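PDB 6JWS: 7,8-dihydro-6-hydroxymethylpterin pyrophosphokinase-dihydropteroate synthase from Plasmodium falciparum, which probably catalyses two successive steps of folate biosynthesis, ATP-driven pyrophosphorylation of 6-hydroxymethyl-7,8-dihydropterin and coupling of the product to 4-aminobenzoate, giving 7,8-dihydropteroate. Local coordinates for residues R28-I33 and D380-L385; S52-T57 and K373-L378; N165-V170 and L330-D335; E512-L517 and N560-N565. The protein carries 1 engineered substitution. All blocks are in the same frame, centred on the assembly; numbering follows the deposited sequence.

Contact 1: residues R28-I33 and D380-L385; sequences RNAVLI and DRISYL
The carbonyl oxygen of R28 is gripped twice: a bridging water gives it a hydrogen bond of 2.7 Å, and R381 adds a weak one, NH2 lying 3.1 Å from R28 O with a bent N-H...O angle of 134°. This is where the start of helix 30-44 meets the short strand 382-384, the outermost strand on its side of the antiparallel HPPK sheet. The same water accepts from V31 N at 3.3 Å and donates weakly to D380 O, tying the first turn of the helix to the chain leading into the strand. R381 gets its guanidinium there through bends at chi2 and chi3, which turn the chain, setting out away from the helix, round toward R28 O. The two arginine side chains run alongside each other, pointing the same way, although that of R28 is poorly ordered. Beyond the polar patch the packing turns apolar. V31 has CG1 anti to its own nitrogen (chi1 179°), which leaves CG2 facing the incoming strand, 4.0 Å from I382 CG1. A30 and I382 also both touch Y164 of strand 163-172, and the CD1 methyl of I382 reaches A30 CB at 3.9 Å.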
loop_
_atom_site.group_PDB
_atom_site.type_symbol
_atom_site.label_atom_id
_atom_site.label_comp_id
_atom_site.label_asym_id
_atom_site.label_seq_id
_atom_site.Cartn_x
_atom_site.Cartn_y
_atom_site.Cartn_z
ATOM N N ARG B 28 20.070 -25.735 -1.663
ATOM C CA ARG B 28 19.208 -26.386 -2.644
ATOM C C ARG B 28 18.514 -27.572 -1.987
ATOM O O ARG B 28 17.345 -27.819 -2.268
ATOM C CB ARG B 28 19.977 -26.806 -3.911
ATOM C CG ARG B 28 19.143 -27.417 -5.048
ATOM C CD ARG B 28 19.935 -28.133 -6.152
ATOM N NE ARG B 28 20.751 -29.294 -5.765
ATOM C CZ ARG B 28 20.585 -30.557 -6.176
ATOM N NH1 ARG B 28 21.400 -31.506 -5.745
ATOM N NH2 ARG B 28 19.614 -30.870 -7.017
ATOM N N ASN B 29 19.235 -28.263 -1.092
ATOM C CA ASN B 29 18.753 -29.506 -0.509
ATOM C C ASN B 29 18.374 -29.344 0.959
ATOM O O ASN B 29 18.157 -30.339 1.650
ATOM C CB ASN B 29 19.778 -30.631 -0.666
ATOM C CG ASN B 29 19.956 -31.037 -2.112
ATOM O OD1 ASN B 29 21.063 -30.973 -2.641
ATOM N ND2 ASN B 29 18.868 -31.423 -2.760
ATOM N N ALA B 30 18.250 -28.098 1.430
ATOM C CA ALA B 30 18.060 -27.852 2.857
ATOM C C ALA B 30 16.868 -28.639 3.403
ATOM O O ALA B 30 16.970 -29.249 4.466
ATOM C CB ALA B 30 17.947 -26.372 3.123
ATOM N N VAL B 31 15.756 -28.649 2.652
ATOM C CA VAL B 31 14.519 -29.298 3.067
ATOM C C VAL B 31 14.700 -30.811 3.122
ATOM O O VAL B 31 14.311 -31.438 4.106
ATOM C CB VAL B 31 13.323 -28.917 2.171
ATOM C CG1 VAL B 31 12.047 -29.622 2.608
ATOM C CG2 VAL B 31 13.112 -27.413 2.144
ATOM N N LEU B 32 15.258 -31.393 2.053
ATOM C CA LEU B 32 15.407 -32.842 1.969
ATOM C C LEU B 32 16.330 -33.329 3.086
ATOM O O LEU B 32 16.019 -34.307 3.764
ATOM C CB LEU B 32 15.914 -33.229 0.572
ATOM C CG LEU B 32 16.371 -34.682 0.376
ATOM C CD1 LEU B 32 15.226 -35.679 0.571
ATOM C CD2 LEU B 32 17.005 -34.863 -0.995
ATOM N N ILE B 33 17.432 -32.600 3.306
ATOM C CA ILE B 33 18.420 -32.975 4.302
ATOM C C ILE B 33 17.766 -32.957 5.679
ATOM O O ILE B 33 17.848 -33.939 6.424
ATOM C CB ILE B 33 19.672 -32.064 4.239
ATOM C CG1 ILE B 33 20.399 -32.105 2.886
ATOM C CG2 ILE B 33 20.623 -32.348 5.395
ATOM C CD1 ILE B 33 20.293 -33.426 2.152
ATOM N N ASP B 380 8.506 -29.121 -1.466
ATOM C CA ASP B 380 9.826 -29.650 -1.166
ATOM C C ASP B 380 10.886 -28.552 -1.289
ATOM O O ASP B 380 12.075 -28.843 -1.236
ATOM C CB ASP B 380 10.130 -30.911 -1.992
ATOM C CG ASP B 380 9.964 -30.771 -3.501
ATOM O OD1 ASP B 380 9.977 -29.617 -4.007
ATOM O OD2 ASP B 380 9.822 -31.830 -4.181
ATOM N N ARG B 381 10.454 -27.294 -1.432
ATOM C CA ARG B 381 11.368 -26.173 -1.586
ATOM C C ARG B 381 11.137 -25.115 -0.499
ATOM O O ARG B 381 10.038 -24.957 0.042
ATOM C CB ARG B 381 11.218 -25.589 -2.996
ATOM C CG ARG B 381 12.345 -25.931 -3.959
ATOM C CD ARG B 381 12.609 -27.397 -4.255
ATOM N NE ARG B 381 14.041 -27.695 -4.313
ATOM C CZ ARG B 381 14.589 -28.807 -4.823
ATOM N NH1 ARG B 381 13.831 -29.753 -5.360
ATOM N NH2 ARG B 381 15.905 -28.956 -4.814
ATOM N N ILE B 382 12.207 -24.372 -0.204
ATOM C CA ILE B 382 12.222 -23.202 0.666
ATOM C C ILE B 382 11.352 -22.077 0.091
ATOM O O ILE B 382 11.503 -21.702 -1.071
ATOM C CB ILE B 382 13.689 -22.747 0.806
ATOM C CG1 ILE B 382 14.492 -23.692 1.696
ATOM C CG2 ILE B 382 13.821 -21.299 1.256
ATOM C CD1 ILE B 382 15.982 -23.406 1.607
ATOM N N SER B 383 10.452 -21.532 0.923
ATOM C CA SER B 383 9.784 -20.263 0.657
ATOM C C SER B 383 10.109 -19.340 1.826
ATOM O O SER B 383 10.006 -19.750 2.979
ATOM C CB SER B 383 8.270 -20.414 0.526
ATOM O OG SER B 383 7.878 -21.137 -0.637
ATOM N N TYR B 384 10.513 -18.108 1.532
ATOM C CA TYR B 384 10.767 -17.162 2.603
ATOM C C TYR B 384 9.443 -16.536 3.019
ATOM O O TYR B 384 8.758 -15.944 2.177
ATOM C CB TYR B 384 11.738 -16.068 2.140
ATOM C CG TYR B 384 13.094 -16.606 1.771
ATOM C CD1 TYR B 384 13.969 -17.051 2.745
ATOM C CD2 TYR B 384 13.456 -16.757 0.440
ATOM C CE1 TYR B 384 15.186 -17.607 2.408
ATOM C CE2 TYR B 384 14.688 -17.283 0.085
ATOM C CZ TYR B 384 15.550 -17.711 1.076
ATOM O OH TYR B 384 16.768 -18.220 0.735
ATOM N N LEU B 385 9.101 -16.675 4.310
ATOM C CA LEU B 385 7.853 -16.125 4.801
ATOM C C LEU B 385 7.796 -14.641 4.443
ATOM O O LEU B 385 8.749 -13.904 4.689
ATOM C CB LEU B 385 7.759 -16.315 6.319
ATOM C CG LEU B 385 6.366 -16.024 6.883
ATOM C CD1 LEU B 385 5.358 -17.008 6.306
ATOM C CD2 LEU B 385 6.351 -16.096 8.396
HETATM O O HOH W 1 15.289 -27.971 -0.494
#

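Contact 2: residues S52-T57 and K373-L378; sequences SYLYET and KRIYVL
Y53 and Y55 both carry their rings anti to the carbonyl carbon (chi1 near -70°), while R374 sends CG anti to its nitrogen (chi1 -176°) and then bends at chi2 and chi3; the result is an arginine lodged between two tyrosines. Its aliphatic part presses on Y53, CD sitting only 3.2 Å from Y53 CG, and NE lies over one face of that ring. Against Y55 the chain runs alongside, pointing the same way, so that R374 NH1 meets Y55 OH at 2.7 Å, close to the guanidinium plane and at a fairly straight 158°. That hydroxyl also bonds D335, and the other end of the guanidinium forms a salt bridge with E599, so both sides of the group are fixed. The frame beneath is a pair of antiparallel strands, 46-57 and 372-377, neighbours in the six-stranded HPPK sheet. E56 and K373 form a hydrogen-bonded pair, with E56 N to K373 O and K373 N to E56 O both 2.9 Å; at the next such pair I375 N donates to L54 O at 2.8 Å. On the face opposite R374, L54 CB packs 3.8 Å from I375 CB. E56 and K373 reach out side by side there, and a water links E56 OE2 to K373 NZ, 3.0 Å from the nitrogen, while E56 OE1 holds Y164 and Y384 and K373 also pairs with E387.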
loop_
_atom_site.group_PDB
_atom_site.type_symbol
_atom_site.label_atom_id
_atom_site.label_comp_id
_atom_site.label_asym_id
_atom_site.label_seq_id
_atom_site.Cartn_x
_atom_site.Cartn_y
_atom_site.Cartn_z
ATOM N N SER B 52 10.456 -25.984 15.473
ATOM C CA SER B 52 10.455 -24.558 15.218
ATOM C C SER B 52 10.179 -24.371 13.729
ATOM O O SER B 52 10.084 -25.360 13.009
ATOM C CB SER B 52 11.806 -23.991 15.577
ATOM O OG SER B 52 12.795 -24.406 14.626
ATOM N N TYR B 53 10.074 -23.112 13.271
ATOM C CA TYR B 53 10.217 -22.842 11.855
ATOM C C TYR B 53 11.604 -23.278 11.385
ATOM O O TYR B 53 12.527 -23.493 12.161
ATOM C CB TYR B 53 9.892 -21.378 11.522
ATOM C CG TYR B 53 8.419 -21.080 11.645
ATOM C CD1 TYR B 53 7.528 -21.461 10.644
ATOM C CD2 TYR B 53 7.901 -20.494 12.798
ATOM C CE1 TYR B 53 6.165 -21.244 10.786
ATOM C CE2 TYR B 53 6.541 -20.279 12.960
ATOM C CZ TYR B 53 5.668 -20.655 11.943
ATOM O OH TYR B 53 4.311 -20.495 12.104
ATOM N N LEU B 54 11.742 -23.361 10.072
ATOM C CA LEU B 54 13.022 -23.425 9.403
ATOM C C LEU B 54 13.525 -21.992 9.259
ATOM O O LEU B 54 12.720 -21.086 9.064
ATOM C CB LEU B 54 12.724 -24.006 8.023
ATOM C CG LEU B 54 13.616 -25.158 7.614
ATOM C CD1 LEU B 54 12.971 -25.955 6.481
ATOM C CD2 LEU B 54 14.973 -24.602 7.184
ATOM N N TYR B 55 14.853 -21.800 9.327
ATOM C CA TYR B 55 15.422 -20.461 9.233
ATOM C C TYR B 55 16.675 -20.452 8.371
ATOM O O TYR B 55 17.503 -21.349 8.460
ATOM C CB TYR B 55 15.760 -19.904 10.613
ATOM C CG TYR B 55 14.556 -19.585 11.459
ATOM C CD1 TYR B 55 13.920 -18.352 11.367
ATOM C CD2 TYR B 55 14.034 -20.529 12.333
ATOM C CE1 TYR B 55 12.814 -18.060 12.152
ATOM C CE2 TYR B 55 12.945 -20.245 13.130
ATOM C CZ TYR B 55 12.330 -19.010 13.033
ATOM O OH TYR B 55 11.235 -18.751 13.810
ATOM N N GLU B 56 16.805 -19.413 7.548
ATOM C CA GLU B 56 18.058 -19.159 6.865
ATOM C C GLU B 56 18.839 -18.114 7.656
ATOM O O GLU B 56 18.368 -16.994 7.869
ATOM C CB GLU B 56 17.809 -18.686 5.448
ATOM C CG GLU B 56 19.049 -18.090 4.807
ATOM C CD GLU B 56 18.707 -17.662 3.403
ATOM O OE1 GLU B 56 18.557 -18.555 2.543
ATOM O OE2 GLU B 56 18.513 -16.451 3.192
ATOM N N THR B 57 20.038 -18.523 8.070
ATOM C CA THR B 57 20.800 -17.866 9.115
ATOM C C THR B 57 22.139 -17.373 8.562
ATOM O O THR B 57 22.833 -18.085 7.836
ATOM C CB THR B 57 20.947 -18.840 10.290
ATOM O OG1 THR B 57 19.888 -18.528 11.195
ATOM C CG2 THR B 57 22.284 -18.763 10.991
ATOM N N LYS B 373 16.019 -15.339 8.261
ATOM C CA LYS B 373 14.721 -15.367 7.601
ATOM C C LYS B 373 13.946 -16.627 7.983
ATOM O O LYS B 373 14.449 -17.752 7.853
ATOM C CB LYS B 373 14.903 -15.320 6.086
ATOM C CG LYS B 373 15.504 -14.026 5.553
ATOM C CD LYS B 373 15.381 -13.931 4.045
ATOM C CE LYS B 373 16.000 -12.691 3.426
ATOM N NZ LYS B 373 15.889 -12.751 1.946
ATOM N N ARG B 374 12.702 -16.404 8.426
ATOM C CA ARG B 374 11.730 -17.468 8.643
ATOM C C ARG B 374 11.338 -18.110 7.305
ATOM O O ARG B 374 11.028 -17.425 6.323
ATOM C CB ARG B 374 10.545 -16.921 9.448
ATOM C CG ARG B 374 9.493 -17.966 9.817
ATOM C CD ARG B 374 9.330 -18.024 11.320
ATOM N NE ARG B 374 8.518 -16.946 11.783
ATOM C CZ ARG B 374 8.661 -16.301 12.919
ATOM N NH1 ARG B 374 9.621 -16.613 13.770
ATOM N NH2 ARG B 374 7.830 -15.309 13.183
ATOM N N ILE B 375 11.333 -19.448 7.277
ATOM C CA ILE B 375 10.997 -20.195 6.074
ATOM C C ILE B 375 9.743 -21.035 6.321
ATOM O O ILE B 375 9.595 -21.618 7.390
ATOM C CB ILE B 375 12.197 -21.084 5.695
ATOM C CG1 ILE B 375 13.343 -20.265 5.089
ATOM C CG2 ILE B 375 11.771 -22.226 4.781
ATOM C CD1 ILE B 375 14.668 -21.019 5.067
ATOM N N TYR B 376 8.883 -21.158 5.291
ATOM C CA TYR B 376 7.828 -22.170 5.307
ATOM C C TYR B 376 7.986 -23.074 4.080
ATOM O O TYR B 376 8.677 -22.690 3.133
ATOM C CB TYR B 376 6.432 -21.530 5.399
ATOM C CG TYR B 376 5.984 -20.830 4.140
ATOM C CD1 TYR B 376 6.424 -19.547 3.860
ATOM C CD2 TYR B 376 5.132 -21.432 3.218
ATOM C CE1 TYR B 376 6.013 -18.862 2.731
ATOM C CE2 TYR B 376 4.723 -20.763 2.066
ATOM C CZ TYR B 376 5.160 -19.466 1.824
ATOM O OH TYR B 376 4.805 -18.748 0.712
ATOM N N VAL B 377 7.334 -24.255 4.086
ATOM C CA VAL B 377 7.490 -25.178 2.960
ATOM C C VAL B 377 6.124 -25.599 2.405
ATOM O O VAL B 377 5.247 -26.045 3.149
ATOM C CB VAL B 377 8.372 -26.394 3.319
ATOM C CG1 VAL B 377 8.482 -27.391 2.171
ATOM C CG2 VAL B 377 9.764 -25.963 3.753
ATOM N N LEU B 378 5.935 -25.419 1.097
ATOM C CA LEU B 378 4.692 -25.816 0.450
ATOM C C LEU B 378 4.787 -27.253 -0.046
ATOM O O LEU B 378 3.834 -28.024 0.066
ATOM C CB LEU B 378 4.411 -24.876 -0.725
ATOM C CG LEU B 378 3.959 -23.473 -0.334
ATOM C CD1 LEU B 378 3.878 -22.569 -1.554
ATOM C CD2 LEU B 378 2.621 -23.536 0.399
HETATM O O HOH W 2 17.787 -15.009 1.331
#

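Contact 3: residues N165-V170 and L330-D335; sequences NLTVVV and LLCLND
The carboxamide of N165 is the flat group that meets the helix here: its ND2 stands 3.9 Å from the sulfur of C332, a van der Waals approach, while its OD1 accepts a weak hydrogen bond from N21. The side chain of N165 comes within about 9 Å of a bound magnesium ion, which puts this end of the interface near the kinase site. T167 carries most of the rest. Its hydroxyl sits between the backbone nitrogen and the carbonyl carbon (chi1 60°), turning OG1 and CG2 together toward the helix, where they straddle C332 CB at 3.3 Å and 3.5 Å respectively. The second of these is tighter than an ordinary carbon contact, so the cysteine is closely wedged. CG2 also brushes the CD2 methyl of L333, 4.2 Å away, the two side chains crossing at about a right angle. Strand and helix axes approach to 7.8 Å and diverge by 41°, an alpha-on-beta packing in the HPPK domain. Strand 163-172 runs between strands 46-57 and 16-24, S52 of the former bonding T167 N; helix 327-336 packs against the T167 face and is backed by helix 349-364, while L166 and V168 turn to helix 30-44.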
loop_
_atom_site.group_PDB
_atom_site.type_symbol
_atom_site.label_atom_id
_atom_site.label_comp_id
_atom_site.label_asym_id
_atom_site.label_seq_id
_atom_site.Cartn_x
_atom_site.Cartn_y
_atom_site.Cartn_z
ATOM N N ASN B 165 18.446 -24.092 9.610
ATOM C CA ASN B 165 18.387 -24.489 11.001
ATOM C C ASN B 165 16.952 -24.815 11.387
ATOM O O ASN B 165 16.026 -24.128 10.982
ATOM C CB ASN B 165 18.797 -23.308 11.885
ATOM C CG ASN B 165 19.832 -23.690 12.912
ATOM O OD1 ASN B 165 20.963 -24.035 12.553
ATOM N ND2 ASN B 165 19.456 -23.618 14.183
ATOM N N LEU B 166 16.808 -25.778 12.287
ATOM C CA LEU B 166 15.516 -26.154 12.818
ATOM C C LEU B 166 15.757 -26.834 14.159
ATOM O O LEU B 166 16.673 -27.641 14.259
ATOM C CB LEU B 166 14.887 -27.112 11.793
ATOM C CG LEU B 166 13.751 -27.992 12.294
ATOM C CD1 LEU B 166 12.524 -27.137 12.502
ATOM C CD2 LEU B 166 13.451 -29.067 11.274
ATOM N N THR B 167 14.945 -26.508 15.168
ATOM C CA THR B 167 14.943 -27.263 16.413
ATOM C C THR B 167 13.766 -28.242 16.457
ATOM O O THR B 167 12.798 -28.091 15.706
ATOM C CB THR B 167 15.046 -26.351 17.646
ATOM O OG1 THR B 167 13.949 -25.432 17.708
ATOM C CG2 THR B 167 16.395 -25.653 17.767
ATOM N N VAL B 168 13.894 -29.267 17.321
ATOM C CA VAL B 168 12.881 -30.280 17.569
ATOM C C VAL B 168 12.927 -30.660 19.047
ATOM O O VAL B 168 13.998 -30.683 19.645
ATOM C CB VAL B 168 13.008 -31.536 16.675
ATOM C CG1 VAL B 168 13.342 -31.208 15.234
ATOM C CG2 VAL B 168 13.978 -32.563 17.231
ATOM N N VAL B 169 11.751 -30.925 19.631
ATOM C CA VAL B 169 11.675 -31.578 20.927
ATOM C C VAL B 169 11.322 -33.049 20.697
ATOM O O VAL B 169 10.404 -33.365 19.928
ATOM C CB VAL B 169 10.665 -30.888 21.860
ATOM C CG1 VAL B 169 10.544 -31.611 23.189
ATOM C CG2 VAL B 169 10.961 -29.403 22.075
ATOM N N VAL B 170 12.081 -33.940 21.352
ATOM C CA VAL B 170 11.934 -35.385 21.253
ATOM C C VAL B 170 11.596 -35.950 22.633
ATOM O O VAL B 170 12.248 -35.637 23.634
ATOM C CB VAL B 170 13.205 -36.035 20.664
ATOM C CG1 VAL B 170 13.025 -37.521 20.422
ATOM C CG2 VAL B 170 13.593 -35.385 19.351
ATOM N N LEU B 330 18.526 -19.307 19.736
ATOM C CA LEU B 330 17.489 -18.638 20.508
ATOM C C LEU B 330 16.235 -18.429 19.647
ATOM O O LEU B 330 15.117 -18.625 20.111
ATOM C CB LEU B 330 18.030 -17.305 21.046
ATOM C CG LEU B 330 18.935 -17.396 22.274
ATOM C CD1 LEU B 330 19.444 -16.025 22.696
ATOM C CD2 LEU B 330 18.208 -18.050 23.438
ATOM N N LEU B 331 16.438 -18.029 18.389
ATOM C CA LEU B 331 15.389 -17.792 17.409
ATOM C C LEU B 331 14.463 -19.022 17.279
ATOM O O LEU B 331 13.243 -18.888 17.393
ATOM C CB LEU B 331 16.090 -17.412 16.095
ATOM C CG LEU B 331 15.228 -17.187 14.841
ATOM C CD1 LEU B 331 14.344 -15.939 14.961
ATOM C CD2 LEU B 331 16.129 -17.069 13.615
ATOM N N CYS B 332 15.049 -20.221 17.085
ATOM C CA CYS B 332 14.318 -21.483 16.971
ATOM C C CYS B 332 13.643 -21.882 18.282
ATOM O O CYS B 332 12.488 -22.281 18.265
ATOM C CB CYS B 332 15.240 -22.619 16.549
ATOM S SG CYS B 332 15.760 -22.504 14.822
ATOM N N LEU B 333 14.359 -21.825 19.410
ATOM C CA LEU B 333 13.796 -22.199 20.704
ATOM C C LEU B 333 12.624 -21.284 21.056
ATOM O O LEU B 333 11.695 -21.713 21.745
ATOM C CB LEU B 333 14.869 -22.099 21.798
ATOM C CG LEU B 333 16.086 -23.032 21.673
ATOM C CD1 LEU B 333 17.110 -22.759 22.778
ATOM C CD2 LEU B 333 15.675 -24.494 21.715
ATOM N N ASN B 334 12.680 -20.018 20.601
ATOM C CA ASN B 334 11.648 -19.053 20.953
ATOM C C ASN B 334 10.309 -19.455 20.329
ATOM O O ASN B 334 9.266 -19.041 20.817
ATOM C CB ASN B 334 12.057 -17.618 20.591
ATOM C CG ASN B 334 10.984 -16.580 20.868
ATOM O OD1 ASN B 334 10.550 -16.398 22.008
ATOM N ND2 ASN B 334 10.545 -15.887 19.830
ATOM N N ASP B 335 10.343 -20.220 19.225
ATOM C CA ASP B 335 9.130 -20.671 18.554
ATOM C C ASP B 335 8.463 -21.781 19.360
ATOM O O ASP B 335 7.236 -21.846 19.398
ATOM C CB ASP B 335 9.413 -21.278 17.175
ATOM C CG ASP B 335 9.833 -20.295 16.099
ATOM O OD1 ASP B 335 9.525 -19.094 16.228
ATOM O OD2 ASP B 335 10.474 -20.734 15.149
#

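Contact 4: residues E512-L517 and N560-N565; sequences EIIKLL and NFLVLN
I514 meets L562 across two helical pieces of backbone that are wound differently. Residues 512-516 have helical phi/psi, but the bonds skip back three residues, as in L517 N to I514 O at 2.9 Å, the spacing of 3-10 turns. Helix 547-564 is alpha-helical and comes to its end at N565, whose backbone N donates to L562 O, also at 2.9 Å. The contact between them rests chiefly on the ethyl branch of I514. With CG1 anti to the carbonyl carbon (chi1 -82°) and the chain extended beyond it, CD1 reaches across to two neighbours on the helix: L562 CD1 at 3.5 Å, a tight methyl-methyl approach, and the edge of the F561 ring, 3.7 Å from CE2. A longer touch of 4.3 Å joins L517 CD1 to L562 CD2. N565 meets the same ring differently: its ND2 lies above one face, toward the rim, and donates to F561 O at 3.0 Å; the same nitrogen also bonds the carbonyl of I104. L562 continues inward onto V526 and L528, and L517 shares V526. Such apolar seams belong to the outer layer of a TIM barrel: here the chain between strands 500-503 and 525-529 lies against the end of the helix linking strand 525-529 to 572-575 in the pterin-binding DHPS domain.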
loop_
_atom_site.group_PDB
_atom_site.type_symbol
_atom_site.label_atom_id
_atom_site.label_comp_id
_atom_site.label_asym_id
_atom_site.label_seq_id
_atom_site.Cartn_x
_atom_site.Cartn_y
_atom_site.Cartn_z
ATOM N N GLU B 512 -7.523 -37.885 12.530
ATOM C CA GLU B 512 -6.654 -38.951 12.044
ATOM C C GLU B 512 -6.019 -38.579 10.701
ATOM O O GLU B 512 -4.972 -39.116 10.345
ATOM C CB GLU B 512 -7.362 -40.315 11.973
ATOM C CG GLU B 512 -8.156 -40.687 13.233
ATOM C CD GLU B 512 -7.369 -40.788 14.538
ATOM O OE1 GLU B 512 -6.160 -41.090 14.483
ATOM O OE2 GLU B 512 -7.962 -40.565 15.624
ATOM N N ILE B 513 -6.643 -37.653 9.956
ATOM C CA ILE B 513 -6.114 -37.231 8.661
ATOM C C ILE B 513 -4.688 -36.711 8.824
ATOM O O ILE B 513 -3.928 -36.697 7.857
ATOM C CB ILE B 513 -7.049 -36.203 7.981
ATOM C CG1 ILE B 513 -6.833 -36.133 6.468
ATOM C CG2 ILE B 513 -6.977 -34.822 8.636
ATOM C CD1 ILE B 513 -7.955 -35.431 5.736
ATOM N N ILE B 514 -4.345 -36.303 10.050
ATOM C CA ILE B 514 -3.061 -35.709 10.406
ATOM C C ILE B 514 -1.943 -36.742 10.257
ATOM O O ILE B 514 -0.855 -36.427 9.771
ATOM C CB ILE B 514 -3.159 -35.091 11.819
ATOM C CG1 ILE B 514 -3.795 -33.703 11.756
ATOM C CG2 ILE B 514 -1.834 -35.074 12.572
ATOM C CD1 ILE B 514 -4.466 -33.299 13.054
ATOM N N LYS B 515 -2.244 -37.997 10.594
ATOM C CA LYS B 515 -1.295 -39.088 10.433
ATOM C C LYS B 515 -0.947 -39.287 8.964
ATOM O O LYS B 515 0.115 -39.813 8.646
ATOM C CB LYS B 515 -1.881 -40.420 10.907
ATOM C CG LYS B 515 -2.259 -40.523 12.380
ATOM C CD LYS B 515 -2.685 -41.952 12.656
ATOM C CE LYS B 515 -4.001 -42.087 13.387
ATOM N NZ LYS B 515 -4.869 -43.137 12.794
ATOM N N LEU B 516 -1.832 -38.862 8.066
ATOM C CA LEU B 516 -1.562 -38.999 6.649
ATOM C C LEU B 516 -0.566 -37.940 6.168
ATOM O O LEU B 516 -0.082 -38.070 5.049
ATOM C CB LEU B 516 -2.882 -38.908 5.870
ATOM C CG LEU B 516 -3.937 -39.998 6.124
ATOM C CD1 LEU B 516 -5.152 -39.779 5.222
ATOM C CD2 LEU B 516 -3.361 -41.390 5.865
ATOM N N LEU B 517 -0.265 -36.894 6.971
ATOM C CA LEU B 517 0.626 -35.821 6.516
ATOM C C LEU B 517 2.088 -36.227 6.696
ATOM O O LEU B 517 2.996 -35.443 6.404
ATOM C CB LEU B 517 0.381 -34.525 7.295
ATOM C CG LEU B 517 -1.023 -33.939 7.217
ATOM C CD1 LEU B 517 -1.178 -32.837 8.254
ATOM C CD2 LEU B 517 -1.311 -33.429 5.812
ATOM N N ASN B 560 -0.715 -26.015 17.470
ATOM C CA ASN B 560 -0.072 -26.635 18.622
ATOM C C ASN B 560 -0.359 -28.135 18.643
ATOM O O ASN B 560 0.525 -28.922 18.973
ATOM C CB ASN B 560 -0.489 -26.023 19.967
ATOM C CG ASN B 560 0.073 -24.634 20.150
ATOM O OD1 ASN B 560 1.067 -24.282 19.510
ATOM N ND2 ASN B 560 -0.547 -23.835 21.012
ATOM N N PHE B 561 -1.605 -28.510 18.320
ATOM C CA PHE B 561 -2.003 -29.910 18.282
ATOM C C PHE B 561 -1.254 -30.648 17.177
ATOM O O PHE B 561 -0.676 -31.696 17.429
ATOM C CB PHE B 561 -3.509 -30.057 18.090
ATOM C CG PHE B 561 -3.992 -31.485 17.994
ATOM C CD1 PHE B 561 -4.005 -32.306 19.114
ATOM C CD2 PHE B 561 -4.483 -31.997 16.801
ATOM C CE1 PHE B 561 -4.493 -33.605 19.043
ATOM C CE2 PHE B 561 -4.975 -33.295 16.735
ATOM C CZ PHE B 561 -4.965 -34.105 17.848
ATOM N N LEU B 562 -1.226 -30.094 15.966
ATOM C CA LEU B 562 -0.508 -30.751 14.887
ATOM C C LEU B 562 0.968 -30.893 15.251
ATOM O O LEU B 562 1.574 -31.938 15.015
ATOM C CB LEU B 562 -0.675 -29.962 13.582
ATOM C CG LEU B 562 -1.828 -30.444 12.705
ATOM C CD1 LEU B 562 -3.182 -30.091 13.304
ATOM C CD2 LEU B 562 -1.693 -29.902 11.290
ATOM N N VAL B 563 1.545 -29.829 15.809
ATOM C CA VAL B 563 2.966 -29.818 16.115
ATOM C C VAL B 563 3.280 -30.834 17.226
ATOM O O VAL B 563 4.300 -31.522 17.163
ATOM C CB VAL B 563 3.442 -28.378 16.421
ATOM C CG1 VAL B 563 4.635 -28.324 17.351
ATOM C CG2 VAL B 563 3.690 -27.574 15.144
ATOM N N LEU B 564 2.386 -30.961 18.219
ATOM C CA LEU B 564 2.547 -31.977 19.252
ATOM C C LEU B 564 2.616 -33.359 18.603
ATOM O O LEU B 564 3.220 -34.278 19.136
ATOM C CB LEU B 564 1.340 -31.913 20.189
ATOM C CG LEU B 564 1.306 -32.939 21.329
ATOM C CD1 LEU B 564 2.476 -32.735 22.301
ATOM C CD2 LEU B 564 -0.014 -32.812 22.091
ATOM N N ASN B 565 1.999 -33.497 17.427
ATOM C CA ASN B 565 1.867 -34.810 16.826
ATOM C C ASN B 565 2.928 -34.973 15.743
ATOM O O ASN B 565 2.815 -35.851 14.897
ATOM C CB ASN B 565 0.413 -35.070 16.405
ATOM C CG ASN B 565 -0.423 -35.484 17.597
ATOM O OD1 ASN B 565 -0.352 -36.648 18.009
ATOM N ND2 ASN B 565 -1.184 -34.558 18.171
#

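Overall arrangement
Contacts 1, 2 and 3 share one antiparallel sheet and are nested along the chain, 3 inside the loop closed by 2 and 2 inside that of 1; contact 4 follows in series. Centres of contacts 1 and 2 lie 8 Å apart and those of 2 and 3 lie 11 Å apart, and both pairs touch through neighbouring strands of the sheet. The late strands 372-377 and 382-384 thus complete a sheet begun near the N-terminus. Contact 4, about 19 Å from contact 2 between centres, belongs to the TIM barrel. The strands that close the kinase sheet come just before the first barrel strand, 390-396, so the two domains join directly there.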